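Local coordinates for protein putative sugar phosphate isomerase (Acidithiobacillus ferrooxidans, PDB 3L2H) that is a putative sugar phosphate isomerase of the cupin superfamily that probably binds a metal ion inside its beta barrel, at residues B[69-74]-B[93-98]; B[49-54]-B[117-122]; B[61-66]-B[103-108]; B[76-81]-B[89-94]; B[53-58]-B[107-112]. All coordinates share one frame; numbering follows the deposited sequence.

Contact 1: B[69-74]-B[93-98]. With EDO (1,2-ethanediol), chain N.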
# COMPACT_ATOMS: atom_id res chain seq x y z
N GLU B 69 1.36 -10.70 -8.90
CA GLU B 69 0.92 -11.24 -10.17
C GLU B 69 2.10 -11.43 -11.13
O GLU B 69 3.12 -10.75 -11.02
CB GLU B 69 -0.15 -10.30 -10.80
CG GLU B 69 -1.44 -10.39 -9.98
CD GLU B 69 -2.57 -9.59 -10.55
OE1 GLU B 69 -2.28 -8.67 -11.33
OE2 GLU B 69 -3.73 -9.88 -10.18
N GLU B 70 1.95 -12.35 -12.08
CA GLU B 70 2.99 -12.66 -13.03
C GLU B 70 2.29 -13.02 -14.34
O GLU B 70 1.18 -13.54 -14.29
CB GLU B 70 3.78 -13.87 -12.49
CG GLU B 70 4.88 -14.34 -13.30
CD GLU B 70 5.77 -15.34 -12.55
OE1 GLU B 70 5.30 -16.18 -11.71
OE2 GLU B 70 6.96 -15.23 -12.81
N ALA B 71 2.94 -12.80 -15.48
CA ALA B 71 2.41 -13.21 -16.77
C ALA B 71 3.54 -13.46 -17.76
O ALA B 71 4.65 -12.96 -17.58
CB ALA B 71 1.44 -12.16 -17.32
N VAL B 72 3.23 -14.23 -18.82
CA VAL B 72 4.21 -14.60 -19.84
C VAL B 72 3.61 -14.40 -21.21
O VAL B 72 2.46 -14.78 -21.44
CB VAL B 72 4.69 -16.05 -19.70
CG1 VAL B 72 5.74 -16.38 -20.80
CG2 VAL B 72 5.26 -16.34 -18.29
N TYR B 73 4.34 -13.78 -22.13
CA TYR B 73 3.89 -13.63 -23.53
C TYR B 73 4.95 -14.22 -24.43
O TYR B 73 6.13 -13.85 -24.35
CB TYR B 73 3.55 -12.17 -23.89
CG TYR B 73 2.96 -11.99 -25.29
CD1 TYR B 73 1.60 -12.10 -25.49
CD2 TYR B 73 3.76 -11.70 -26.39
CE1 TYR B 73 1.03 -11.94 -26.75
CE2 TYR B 73 3.18 -11.56 -27.67
CZ TYR B 73 1.81 -11.68 -27.84
OH TYR B 73 1.18 -11.50 -29.05
N VAL B 74 4.57 -15.21 -25.22
CA VAL B 74 5.56 -15.95 -26.03
C VAL B 74 5.83 -15.22 -27.32
O VAL B 74 4.91 -14.96 -28.08
CB VAL B 74 5.09 -17.37 -26.34
CG1 VAL B 74 6.18 -18.14 -27.16
CG2 VAL B 74 4.73 -18.14 -25.06
N GLY B 93 2.78 -15.98 -29.60
CA GLY B 93 1.52 -15.25 -29.48
C GLY B 93 0.64 -15.69 -28.34
O GLY B 93 -0.41 -15.08 -28.07
N ASP B 94 1.00 -16.78 -27.68
CA ASP B 94 0.24 -17.23 -26.50
C ASP B 94 0.54 -16.35 -25.28
O ASP B 94 1.62 -15.82 -25.11
CB ASP B 94 0.56 -18.67 -26.11
CG ASP B 94 0.11 -19.71 -27.13
OD1 ASP B 94 -0.59 -19.39 -28.16
OD2 ASP B 94 0.52 -20.89 -26.88
N PHE B 95 -0.43 -16.27 -24.38
CA PHE B 95 -0.32 -15.49 -23.19
C PHE B 95 -0.83 -16.29 -22.04
O PHE B 95 -1.91 -16.90 -22.13
CB PHE B 95 -1.18 -14.24 -23.34
CG PHE B 95 -1.25 -13.38 -22.08
CD1 PHE B 95 -0.26 -12.48 -21.78
CD2 PHE B 95 -2.31 -13.52 -21.18
CE1 PHE B 95 -0.34 -11.70 -20.60
CE2 PHE B 95 -2.39 -12.75 -20.06
CZ PHE B 95 -1.40 -11.84 -19.77
N VAL B 96 -0.09 -16.26 -20.93
CA VAL B 96 -0.55 -16.87 -19.70
C VAL B 96 -0.36 -15.88 -18.56
O VAL B 96 0.68 -15.20 -18.48
CB VAL B 96 0.13 -18.28 -19.48
CG1 VAL B 96 1.57 -18.17 -19.45
CG2 VAL B 96 -0.35 -18.94 -18.17
N GLY B 97 -1.39 -15.76 -17.73
CA GLY B 97 -1.36 -14.87 -16.60
C GLY B 97 -1.68 -15.60 -15.31
O GLY B 97 -2.54 -16.52 -15.29
N PHE B 98 -1.03 -15.18 -14.23
CA PHE B 98 -1.22 -15.80 -12.92
C PHE B 98 -1.69 -14.81 -11.88
O PHE B 98 -0.88 -14.10 -11.26
CB PHE B 98 0.08 -16.45 -12.47
CG PHE B 98 0.54 -17.52 -13.40
CD1 PHE B 98 0.04 -18.80 -13.28
CD2 PHE B 98 1.42 -17.25 -14.42
CE1 PHE B 98 0.41 -19.77 -14.16
CE2 PHE B 98 1.83 -18.24 -15.27
CZ PHE B 98 1.30 -19.49 -15.15
C1 EDO N . 8.73 -17.16 -14.98
O1 EDO N . 8.17 -17.21 -13.65
C2 EDO N . 7.76 -17.73 -15.99
O2 EDO N . 7.82 -19.17 -15.88
O HOH W 1 -1.05 -12.84 -29.32

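Contact 2: B[49-54]-B[117-122]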
# COMPACT_ATOMS: atom_id res chain seq x y z
N HIS B 49 10.84 -8.44 -18.50
CA HIS B 49 12.02 -9.20 -18.84
C HIS B 49 11.82 -9.90 -20.19
O HIS B 49 10.80 -10.56 -20.41
CB HIS B 49 12.30 -10.26 -17.77
CG HIS B 49 12.50 -9.70 -16.40
ND1 HIS B 49 13.73 -9.25 -15.95
CD2 HIS B 49 11.63 -9.49 -15.37
CE1 HIS B 49 13.62 -8.83 -14.70
NE2 HIS B 49 12.35 -8.97 -14.33
N LEU B 50 12.80 -9.77 -21.06
CA LEU B 50 12.85 -10.57 -22.27
C LEU B 50 13.80 -11.74 -21.99
O LEU B 50 14.98 -11.55 -21.66
CB LEU B 50 13.27 -9.74 -23.46
CG LEU B 50 13.09 -10.60 -24.71
CD1 LEU B 50 12.37 -9.83 -25.78
CD2 LEU B 50 14.42 -11.20 -25.19
N ILE B 51 13.27 -12.94 -22.02
CA ILE B 51 14.04 -14.12 -21.60
C ILE B 51 14.23 -15.07 -22.77
O ILE B 51 13.39 -15.13 -23.68
CB ILE B 51 13.39 -14.85 -20.36
CG1 ILE B 51 12.12 -15.59 -20.74
CG2 ILE B 51 13.09 -13.85 -19.25
CD1 ILE B 51 11.62 -16.57 -19.70
N GLN B 52 15.34 -15.77 -22.74
CA GLN B 52 15.65 -16.81 -23.72
C GLN B 52 15.97 -18.09 -22.93
O GLN B 52 16.83 -18.06 -22.06
CB GLN B 52 16.85 -16.44 -24.60
CG GLN B 52 16.74 -15.06 -25.24
CD GLN B 52 18.05 -14.61 -25.87
OE1 GLN B 52 19.11 -15.16 -25.57
NE2 GLN B 52 17.98 -13.62 -26.77
N ILE B 53 15.25 -19.16 -23.26
CA ILE B 53 15.37 -20.46 -22.64
C ILE B 53 15.77 -21.43 -23.72
O ILE B 53 15.01 -21.67 -24.69
CB ILE B 53 14.02 -20.90 -22.04
CG1 ILE B 53 13.49 -19.83 -21.09
CG2 ILE B 53 14.16 -22.28 -21.35
CD1 ILE B 53 12.16 -20.17 -20.48
N GLU B 54 16.94 -22.01 -23.57
CA GLU B 54 17.43 -22.96 -24.56
C GLU B 54 16.78 -24.33 -24.41
O GLU B 54 16.23 -24.67 -23.35
CB GLU B 54 18.96 -23.08 -24.50
CG GLU B 54 19.71 -21.82 -24.86
CD GLU B 54 19.28 -21.15 -26.18
OE1 GLU B 54 18.74 -21.81 -27.08
OE2 GLU B 54 19.48 -19.93 -26.34
N CYS B 117 10.45 -15.24 -24.61
CA CYS B 117 9.25 -14.69 -24.00
C CYS B 117 9.50 -13.38 -23.31
O CYS B 117 10.62 -13.07 -22.90
CB CYS B 117 8.75 -15.61 -22.86
SG CYS B 117 8.38 -17.30 -23.41
N LEU B 118 8.41 -12.64 -23.17
CA LEU B 118 8.34 -11.52 -22.28
C LEU B 118 7.74 -12.02 -20.98
O LEU B 118 6.70 -12.71 -21.01
CB LEU B 118 7.45 -10.42 -22.82
CG LEU B 118 7.98 -9.42 -23.80
CD1 LEU B 118 6.83 -8.45 -24.10
CD2 LEU B 118 9.25 -8.73 -23.19
N VAL B 119 8.42 -11.78 -19.88
CA VAL B 119 7.91 -12.07 -18.56
C VAL B 119 7.61 -10.73 -17.86
O VAL B 119 8.48 -9.83 -17.78
CB VAL B 119 8.87 -12.95 -17.75
CG1 VAL B 119 8.32 -13.15 -16.34
CG2 VAL B 119 9.07 -14.30 -18.46
N ILE B 120 6.37 -10.60 -17.36
CA ILE B 120 5.84 -9.38 -16.77
C ILE B 120 5.38 -9.70 -15.38
O ILE B 120 4.58 -10.65 -15.19
CB ILE B 120 4.66 -8.85 -17.57
CG1 ILE B 120 5.07 -8.52 -19.01
CG2 ILE B 120 4.07 -7.58 -16.89
CD1 ILE B 120 3.95 -8.65 -20.03
N GLY B 121 5.89 -8.98 -14.38
CA GLY B 121 5.50 -9.25 -13.01
C GLY B 121 5.49 -8.03 -12.11
O GLY B 121 6.08 -6.97 -12.42
N GLN B 122 4.72 -8.12 -11.05
CA GLN B 122 4.69 -7.03 -10.07
C GLN B 122 5.93 -7.13 -9.28
O GLN B 122 6.48 -8.24 -9.14
CB GLN B 122 3.55 -7.16 -9.09
CG GLN B 122 2.21 -6.95 -9.61
CD GLN B 122 1.21 -6.98 -8.50
OE1 GLN B 122 0.60 -8.01 -8.23
NE2 GLN B 122 1.07 -5.85 -7.80

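Contact 3: B[61-66]-B[103-108]. With EDO (1,2-ethanediol), chain N.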
# COMPACT_ATOMS: atom_id res chain seq x y z
N GLU B 61 11.80 -22.41 -11.04
CA GLU B 61 11.39 -23.56 -10.24
C GLU B 61 9.90 -23.44 -10.04
O GLU B 61 9.41 -22.36 -9.71
CB GLU B 61 12.08 -23.58 -8.87
CG GLU B 61 11.50 -24.61 -7.90
CD GLU B 61 11.70 -26.06 -8.32
OE1 GLU B 61 12.49 -26.30 -9.26
OE2 GLU B 61 11.09 -27.00 -7.70
N TYR B 62 9.18 -24.52 -10.30
CA TYR B 62 7.72 -24.61 -10.10
C TYR B 62 7.30 -23.85 -8.86
O TYR B 62 7.74 -24.17 -7.76
CB TYR B 62 7.36 -26.07 -9.96
CG TYR B 62 5.89 -26.43 -9.95
CD1 TYR B 62 5.08 -26.25 -11.07
CD2 TYR B 62 5.32 -26.97 -8.81
CE1 TYR B 62 3.72 -26.63 -11.05
CE2 TYR B 62 3.99 -27.36 -8.78
CZ TYR B 62 3.20 -27.19 -9.90
OH TYR B 62 1.90 -27.56 -9.84
N HIS B 63 6.45 -22.82 -9.04
CA HIS B 63 6.14 -21.93 -7.93
C HIS B 63 4.76 -21.27 -8.00
O HIS B 63 4.11 -21.22 -9.05
CB HIS B 63 7.23 -20.85 -7.83
CG HIS B 63 7.17 -19.85 -8.94
ND1 HIS B 63 7.89 -19.97 -10.10
CD2 HIS B 63 6.36 -18.76 -9.11
CE1 HIS B 63 7.59 -18.96 -10.91
NE2 HIS B 63 6.64 -18.24 -10.35
N LEU B 64 4.35 -20.74 -6.85
CA LEU B 64 3.07 -20.07 -6.67
C LEU B 64 3.32 -18.82 -5.85
O LEU B 64 3.86 -18.88 -4.75
CB LEU B 64 2.11 -20.97 -5.89
CG LEU B 64 0.74 -20.38 -5.59
CD1 LEU B 64 -0.11 -20.23 -6.85
CD2 LEU B 64 0.02 -21.27 -4.59
N HIS B 65 2.92 -17.67 -6.39
CA HIS B 65 2.96 -16.40 -5.65
C HIS B 65 1.65 -16.16 -4.91
O HIS B 65 0.56 -16.37 -5.43
CB HIS B 65 3.13 -15.21 -6.60
CG HIS B 65 4.48 -15.10 -7.22
ND1 HIS B 65 5.50 -14.39 -6.63
CD2 HIS B 65 4.95 -15.50 -8.43
CE1 HIS B 65 6.57 -14.44 -7.41
NE2 HIS B 65 6.26 -15.11 -8.50
N HIS B 66 1.75 -15.63 -3.71
CA HIS B 66 0.58 -15.29 -2.94
C HIS B 66 0.13 -13.83 -3.11
O HIS B 66 -1.04 -13.54 -2.84
CB HIS B 66 0.85 -15.52 -1.44
CG HIS B 66 1.01 -16.96 -1.06
ND1 HIS B 66 0.50 -17.48 0.11
CD2 HIS B 66 1.61 -17.99 -1.71
CE1 HIS B 66 0.79 -18.76 0.17
NE2 HIS B 66 1.46 -19.10 -0.92
N ALA B 103 -2.46 -20.67 -9.45
CA ALA B 103 -1.90 -21.92 -9.93
C ALA B 103 -0.37 -21.90 -9.88
O ALA B 103 0.25 -20.95 -10.35
CB ALA B 103 -2.35 -22.16 -11.35
N ALA B 104 0.23 -22.94 -9.31
CA ALA B 104 1.69 -23.13 -9.40
C ALA B 104 2.04 -23.45 -10.86
O ALA B 104 1.29 -24.14 -11.54
CB ALA B 104 2.15 -24.26 -8.46
N HIS B 105 3.18 -22.96 -11.34
CA HIS B 105 3.59 -23.22 -12.69
C HIS B 105 5.08 -23.22 -12.90
O HIS B 105 5.84 -22.66 -12.10
CB HIS B 105 3.00 -22.15 -13.65
CG HIS B 105 3.92 -21.00 -13.91
ND1 HIS B 105 4.00 -19.90 -13.09
CD2 HIS B 105 4.81 -20.79 -14.92
CE1 HIS B 105 4.91 -19.07 -13.57
NE2 HIS B 105 5.41 -19.58 -14.69
N SER B 106 5.47 -23.83 -14.01
CA SER B 106 6.77 -23.68 -14.60
C SER B 106 6.62 -23.89 -16.12
O SER B 106 5.63 -24.43 -16.58
CB SER B 106 7.81 -24.64 -14.01
OG SER B 106 7.40 -26.00 -14.16
N ILE B 107 7.61 -23.44 -16.87
CA ILE B 107 7.69 -23.65 -18.30
C ILE B 107 9.01 -24.36 -18.65
O ILE B 107 10.08 -24.00 -18.12
CB ILE B 107 7.63 -22.32 -19.07
CG1 ILE B 107 6.23 -21.70 -18.96
CG2 ILE B 107 8.00 -22.48 -20.59
CD1 ILE B 107 6.16 -20.18 -19.25
N SER B 108 8.90 -25.38 -19.51
CA SER B 108 10.04 -26.10 -20.05
C SER B 108 10.15 -25.82 -21.54
O SER B 108 9.15 -25.63 -22.23
CB SER B 108 9.86 -27.61 -19.87
OG SER B 108 9.89 -28.00 -18.51
C1 EDO N . 8.73 -17.16 -14.98
O1 EDO N . 8.17 -17.21 -13.65
C2 EDO N . 7.76 -17.73 -15.99
O2 EDO N . 7.82 -19.17 -15.88
O HOH W 2 2.58 -19.59 -10.64

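Contact 4: B[76-81]-B[89-94]. With EDO (1,2-ethanediol), chain O.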
# COMPACT_ATOMS: atom_id res chain seq x y z
N SER B 76 8.73 -16.20 -29.49
CA SER B 76 9.12 -17.20 -30.50
C SER B 76 9.49 -18.50 -29.85
O SER B 76 9.76 -18.58 -28.64
CB SER B 76 10.30 -16.74 -31.37
OG SER B 76 11.48 -16.62 -30.64
N GLY B 77 9.49 -19.53 -30.69
CA GLY B 77 9.72 -20.89 -30.27
C GLY B 77 8.52 -21.50 -29.55
O GLY B 77 7.45 -20.90 -29.49
N LYS B 78 8.75 -22.68 -28.96
CA LYS B 78 7.71 -23.47 -28.32
C LYS B 78 8.13 -23.98 -26.97
O LYS B 78 9.30 -24.15 -26.71
CB LYS B 78 7.38 -24.67 -29.21
CG LYS B 78 6.86 -24.28 -30.58
CD LYS B 78 6.63 -25.48 -31.47
CE LYS B 78 5.73 -25.12 -32.70
NZ LYS B 78 5.70 -26.24 -33.74
N GLY B 79 7.15 -24.22 -26.10
CA GLY B 79 7.43 -24.71 -24.76
C GLY B 79 6.31 -25.57 -24.24
O GLY B 79 5.30 -25.76 -24.91
N THR B 80 6.49 -26.07 -23.03
CA THR B 80 5.48 -26.86 -22.35
C THR B 80 5.22 -26.18 -21.03
O THR B 80 6.15 -26.00 -20.23
CB THR B 80 5.95 -28.26 -22.10
OG1 THR B 80 6.18 -28.89 -23.36
CG2 THR B 80 4.92 -29.05 -21.24
N LEU B 81 3.98 -25.76 -20.83
CA LEU B 81 3.56 -25.07 -19.61
C LEU B 81 2.97 -26.10 -18.66
O LEU B 81 2.06 -26.81 -19.03
CB LEU B 81 2.52 -24.00 -20.00
CG LEU B 81 1.72 -23.33 -18.87
CD1 LEU B 81 2.69 -22.58 -17.88
CD2 LEU B 81 0.66 -22.40 -19.43
N PRO B 89 0.92 -27.21 -24.27
CA PRO B 89 1.90 -26.68 -25.17
C PRO B 89 1.66 -25.19 -25.33
O PRO B 89 0.51 -24.73 -25.23
CB PRO B 89 1.61 -27.40 -26.48
CG PRO B 89 0.21 -27.84 -26.33
CD PRO B 89 -0.10 -28.02 -24.95
N ILE B 90 2.75 -24.43 -25.47
CA ILE B 90 2.65 -23.01 -25.75
C ILE B 90 3.53 -22.69 -26.95
O ILE B 90 4.49 -23.42 -27.27
CB ILE B 90 3.00 -22.14 -24.52
CG1 ILE B 90 4.42 -22.43 -23.99
CG2 ILE B 90 1.95 -22.33 -23.43
CD1 ILE B 90 4.88 -21.40 -22.91
N ALA B 91 3.18 -21.61 -27.63
CA ALA B 91 3.77 -21.25 -28.88
C ALA B 91 3.62 -19.75 -29.07
O ALA B 91 2.89 -19.09 -28.32
CB ALA B 91 3.07 -22.04 -30.04
N PRO B 92 4.26 -19.19 -30.10
CA PRO B 92 4.28 -17.73 -30.31
C PRO B 92 2.89 -17.06 -30.37
O PRO B 92 1.94 -17.54 -30.99
CB PRO B 92 5.04 -17.54 -31.63
CG PRO B 92 5.80 -18.83 -31.84
CD PRO B 92 4.92 -19.91 -31.22
N GLY B 93 2.78 -15.98 -29.60
CA GLY B 93 1.52 -15.25 -29.48
C GLY B 93 0.64 -15.69 -28.34
O GLY B 93 -0.41 -15.08 -28.07
N ASP B 94 1.00 -16.78 -27.68
CA ASP B 94 0.24 -17.23 -26.50
C ASP B 94 0.54 -16.35 -25.28
O ASP B 94 1.62 -15.82 -25.11
CB ASP B 94 0.56 -18.67 -26.11
CG ASP B 94 0.11 -19.71 -27.13
OD1 ASP B 94 -0.59 -19.39 -28.16
OD2 ASP B 94 0.52 -20.89 -26.88
C1 EDO O . 8.02 -27.60 -26.24
O1 EDO O . 8.35 -28.00 -24.91
C2 EDO O . 8.02 -28.81 -27.16
O2 EDO O . 7.10 -28.55 -28.21

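Contact 5: B[53-58]-B[107-112]. With EDO (1,2-ethanediol), chain O.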
# COMPACT_ATOMS: atom_id res chain seq x y z
N ILE B 53 15.25 -19.16 -23.26
CA ILE B 53 15.37 -20.46 -22.64
C ILE B 53 15.77 -21.43 -23.72
O ILE B 53 15.01 -21.67 -24.69
CB ILE B 53 14.02 -20.90 -22.04
CG1 ILE B 53 13.49 -19.83 -21.09
CG2 ILE B 53 14.16 -22.28 -21.35
CD1 ILE B 53 12.16 -20.17 -20.48
N GLU B 54 16.94 -22.01 -23.57
CA GLU B 54 17.43 -22.96 -24.56
C GLU B 54 16.78 -24.33 -24.41
O GLU B 54 16.23 -24.67 -23.35
CB GLU B 54 18.96 -23.08 -24.50
CG GLU B 54 19.71 -21.82 -24.86
CD GLU B 54 19.28 -21.15 -26.18
OE1 GLU B 54 18.74 -21.81 -27.08
OE2 GLU B 54 19.48 -19.93 -26.34
N PRO B 55 16.81 -25.12 -25.50
CA PRO B 55 16.22 -26.47 -25.42
C PRO B 55 16.78 -27.25 -24.24
O PRO B 55 17.98 -27.21 -23.98
CB PRO B 55 16.61 -27.09 -26.76
CG PRO B 55 16.63 -25.94 -27.69
CD PRO B 55 17.24 -24.81 -26.87
N GLY B 56 15.90 -27.91 -23.50
CA GLY B 56 16.27 -28.66 -22.33
C GLY B 56 16.24 -27.87 -21.02
O GLY B 56 16.44 -28.46 -19.98
N LYS B 57 16.01 -26.56 -21.06
CA LYS B 57 16.02 -25.76 -19.85
C LYS B 57 14.61 -25.31 -19.49
O LYS B 57 13.69 -25.58 -20.19
CB LYS B 57 16.95 -24.57 -20.01
CG LYS B 57 18.35 -24.95 -20.48
CD LYS B 57 19.07 -25.85 -19.49
CE LYS B 57 20.52 -26.03 -19.92
NZ LYS B 57 21.10 -27.19 -19.23
N GLU B 58 14.47 -24.66 -18.35
CA GLU B 58 13.19 -24.29 -17.81
C GLU B 58 13.21 -22.84 -17.39
O GLU B 58 14.26 -22.25 -17.19
CB GLU B 58 12.83 -25.13 -16.58
CG GLU B 58 12.56 -26.60 -16.78
CD GLU B 58 12.20 -27.22 -15.42
OE1 GLU B 58 11.10 -26.93 -14.85
OE2 GLU B 58 13.07 -27.86 -14.86
N ILE B 107 7.61 -23.44 -16.87
CA ILE B 107 7.69 -23.65 -18.30
C ILE B 107 9.01 -24.36 -18.65
O ILE B 107 10.08 -24.00 -18.12
CB ILE B 107 7.63 -22.32 -19.07
CG1 ILE B 107 6.23 -21.70 -18.96
CG2 ILE B 107 8.00 -22.48 -20.59
CD1 ILE B 107 6.16 -20.18 -19.25
N SER B 108 8.90 -25.38 -19.51
CA SER B 108 10.04 -26.10 -20.05
C SER B 108 10.15 -25.82 -21.54
O SER B 108 9.15 -25.63 -22.23
CB SER B 108 9.86 -27.61 -19.87
OG SER B 108 9.89 -28.00 -18.51
N ASN B 109 11.38 -25.77 -22.03
CA ASN B 109 11.61 -25.74 -23.47
C ASN B 109 12.04 -27.14 -23.88
O ASN B 109 13.20 -27.50 -23.71
CB ASN B 109 12.66 -24.71 -23.90
CG ASN B 109 12.86 -24.70 -25.40
OD1 ASN B 109 12.24 -25.49 -26.11
ND2 ASN B 109 13.77 -23.83 -25.89
N ASP B 110 11.10 -27.94 -24.37
CA ASP B 110 11.42 -29.27 -24.85
C ASP B 110 11.38 -29.32 -26.39
O ASP B 110 11.25 -30.39 -26.96
CB ASP B 110 10.49 -30.36 -24.22
CG ASP B 110 10.64 -30.46 -22.70
OD1 ASP B 110 11.79 -30.43 -22.19
OD2 ASP B 110 9.61 -30.59 -21.99
N GLY B 111 11.47 -28.15 -27.03
CA GLY B 111 11.52 -28.04 -28.48
C GLY B 111 12.95 -28.01 -28.98
O GLY B 111 13.87 -28.37 -28.26
N THR B 112 13.13 -27.55 -30.22
CA THR B 112 14.45 -27.51 -30.85
C THR B 112 15.00 -26.11 -31.14
O THR B 112 16.12 -25.97 -31.61
CB THR B 112 14.39 -28.29 -32.20
OG1 THR B 112 13.33 -27.75 -33.01
CG2 THR B 112 14.12 -29.73 -31.96
C1 EDO O . 8.02 -27.60 -26.24
O1 EDO O . 8.35 -28.00 -24.91
C2 EDO O . 8.02 -28.81 -27.16
O2 EDO O . 7.10 -28.55 -28.21
O HOH W 3 13.37 -28.56 -20.45
O HOH W 4 8.58 -26.89 -16.46

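Contact 1: B[69-74]-B[93-98]
Tyr73 and Phe95 sit opposite each other on one side of an antiparallel strand pair, their side chains crossing at about a right angle. With CG turned opposite its backbone N (chi1 -175°), Tyr73 sends its ring along the partner chain, CD1 passing Phe95 CB at 4.1 Å and CE1 ending 3.7 Å from Gly93 O. Beyond the ring, a water lies 2.6 Å from Tyr73 OH and donates to Gly93 O. A leucine in place of Tyr73 would lose the ring and its hydroxyl, and would probably leave that water without its second mate and the Gly93 turn without its cover. The Phe95 ring runs on to Ala71, whose CB meets CE1 at 3.8 Å; a side chain at Gly97 would be crowded by the same ring. Strands 70-74 and 95-98 are neighbours in the larger sheet of the cupin jelly-roll barrel; 95-98 is outermost within the chain, but Phe95 and Val96 pair onward with a strand of the second subunit. On the other face Val72 CB packs 3.8 Å from Val96 CG1, which is lodged between its own N and carbonyl carbon (chi1 57°). Between these two residues Val72 N donates to Val96 O at 2.7 Å, whereas the bond from Glu70 N to Phe98 O is weak. Glu69 turns its carboxylate to backbone nitrogens of Arg44 and His45 of the second subunit, while extended Glu70 places OE2 beside O1 of a bound ethanediol.

Contact 2: B[49-54]-B[117-122]
Ile51 holds CG1 between its backbone N and carbonyl carbon (chi1 73°) and stretches CD1 straight out beyond it (chi2 167°), while Val119 turns CG2 opposite its own carbonyl carbon; together these choices bring Ile51 CD1 to 3.6 Å from Val119 CG2. The two residues belong to neighbouring antiparallel strands of the cupin beta barrel. Twist between the short segments is strong, their directions lying 136° apart, and the paired residues are the three from His49 to Ile51 against Val119 to Cys117. Ile51 N donates to Cys117 O at 2.8 Å, and on the same face Ile51 CG1 rests 4.0 Å from Cys117 CB. An alanine in place of Ile51 would remove CG1, CG2 and CD1, and would probably open a gap beside Cys117 CB and leave Val119 CG2 without its neighbour. Leu50 and Leu118 occupy the opposite face, with Leu118 CD2 4.2 Å from Leu50 CB and both packed on Tyr73 of the second subunit. His49 returns to the Ile51 side, where its ND1 is hydrogen-bonded to Asn34. The other side of that imidazole comes near the partner strand: Val119 O lies at the ring edge, 4.0 Å from His49 CD2.

Contact 3: B[61-66]-B[103-108]
His63 and His105 form a single antiparallel hydrogen-bonded bridge, His63 N reaching His105 O at 3.1 Å and His105 N returning to His63 O at 3.0 Å, where the chains run 168° apart. His63, with His65 and Glu70, and His105 match the histidines and glutamate that commonly bind a metal in cupins, so this is probably the metal site, though no metal is modelled. The two imidazoles point the same way, side by side, in an oblique arrangement with planes at 63° and centroids 4.9 Å apart. The His63 ring is gripped at two edges: ND1 donates in its plane to Glu61 O, and NE2 is hydrogen-bonded to Glu70. A water donates to His63 O and Ala103 O and also lies 2.8 Å from His105 ND1, in the plane of that ring. Flanking the pair, Ala104 CB makes a CH-pi contact over one face of Tyr62, 3.8 Å from the ring centroid, and Leu64 CD1 comes within 3.5 Å of Ala103 C. His105 NE2 is hydrogen-bonded to ethanediol O2 at 2.7 Å.

Contact 4: B[76-81]-B[89-94]
The peptide carbonyls of Gly79 and Ile90 are each met from above their planes. Gly79 N approaches Ile90 O at 3.0 Å from 38° out of plane, and Ile90 N reaches Gly79 O at 2.9 Å with a similar tilt. Further along, the Asp94 carboxylate is also met from above, Ala91 N lying 2.9 Å from OD2; with the bond from Asp94 N to Ala91 O this fastens a type II turn whose positive phi falls on Gly93. Ile90 places CG1 3.6 Å from Gly79 O, so close to the glycine that a CB there would be tight, while CG2 packs on Leu81 CB at 3.9 Å. Pro92 presses CD to 3.2 Å from Gly77 O, a buried carbonyl oxygen with no polar partner in the model. Thr80 OG1 is hydrogen-bonded to an ethanediol. The pairing lies at the open end of the beta hairpin formed by strands 79-83 and 86-90 of the cupin fold: strand 79-83 lies between strands 86-90 and 105-108, and Ile90 packs on Ile107 of its own chain and on Leu8 of the second subunit.

Contact 5: B[53-58]-B[107-112]
Asn109 points its side chain into the loop 53-58, between Ile53 and Pro55. The Pro55 ring lies beside it and points the same way, CD 3.7 Å from ND2; Ile53 slides past in the opposite direction, its CG2 3.8 Å from Asn109 CB. Because CG stands opposite the backbone N (chi1 -179°) and the amide is almost eclipsed (chi2 -2°), the two ends of that amide serve different parts of the chain. Asn109 ND2 donates to Ile53 O at 2.8 Å, the acceptor lying in the amide plane, and also to Glu113 O, whereas OD1 accepts from Gly111 N in an Asx turn. Asn109, four residues beyond His105, fits the spacing of the second conserved cupin motif, and here it ties the chain around strand 105-108 to the loop leaving strand 46-53. That loop makes a type II turn from Glu54 to Lys57 with Gly56 at positive phi, and the Asn109 backbone grips it twice: Gly56 N donates to Asn109 O at 2.7 Å, and Asn109 N to Lys57 O in a nearly straight bond (177°). Pro55 CB reaches Gly111 O at 3.4 Å. At the other end Glu58 runs extended beyond CG past Ser108; a water donates to its OE1, while OE2 is held by Asn27. Asp110 N donates to ethanediol O1 at 2.8 Å.

All five contacts belong to one cupin barrel, and bonds between strands pass from one to the next. Contacts 1 and 2 share the larger sheet, joined where Ala71 N meets Ile120 O at 2.7 Å. Contacts 1 and 3 converge on the presumed metal pocket: Glu70 OE1 lies 2.8 Å from His63 NE2, Phe98 stacks on His105, and one ethanediol touches both contacts. Contacts 4 and 5 share a second ethanediol at the other end of strand 105-108 and are linked by Thr80 N to Ser108 O at 2.8 Å. Contact 5 lies about 17 Å from contact 1, centre to centre, yet Ile107 still packs against Val72; contact 5 also shares Ile53 and Glu54 with contact 2.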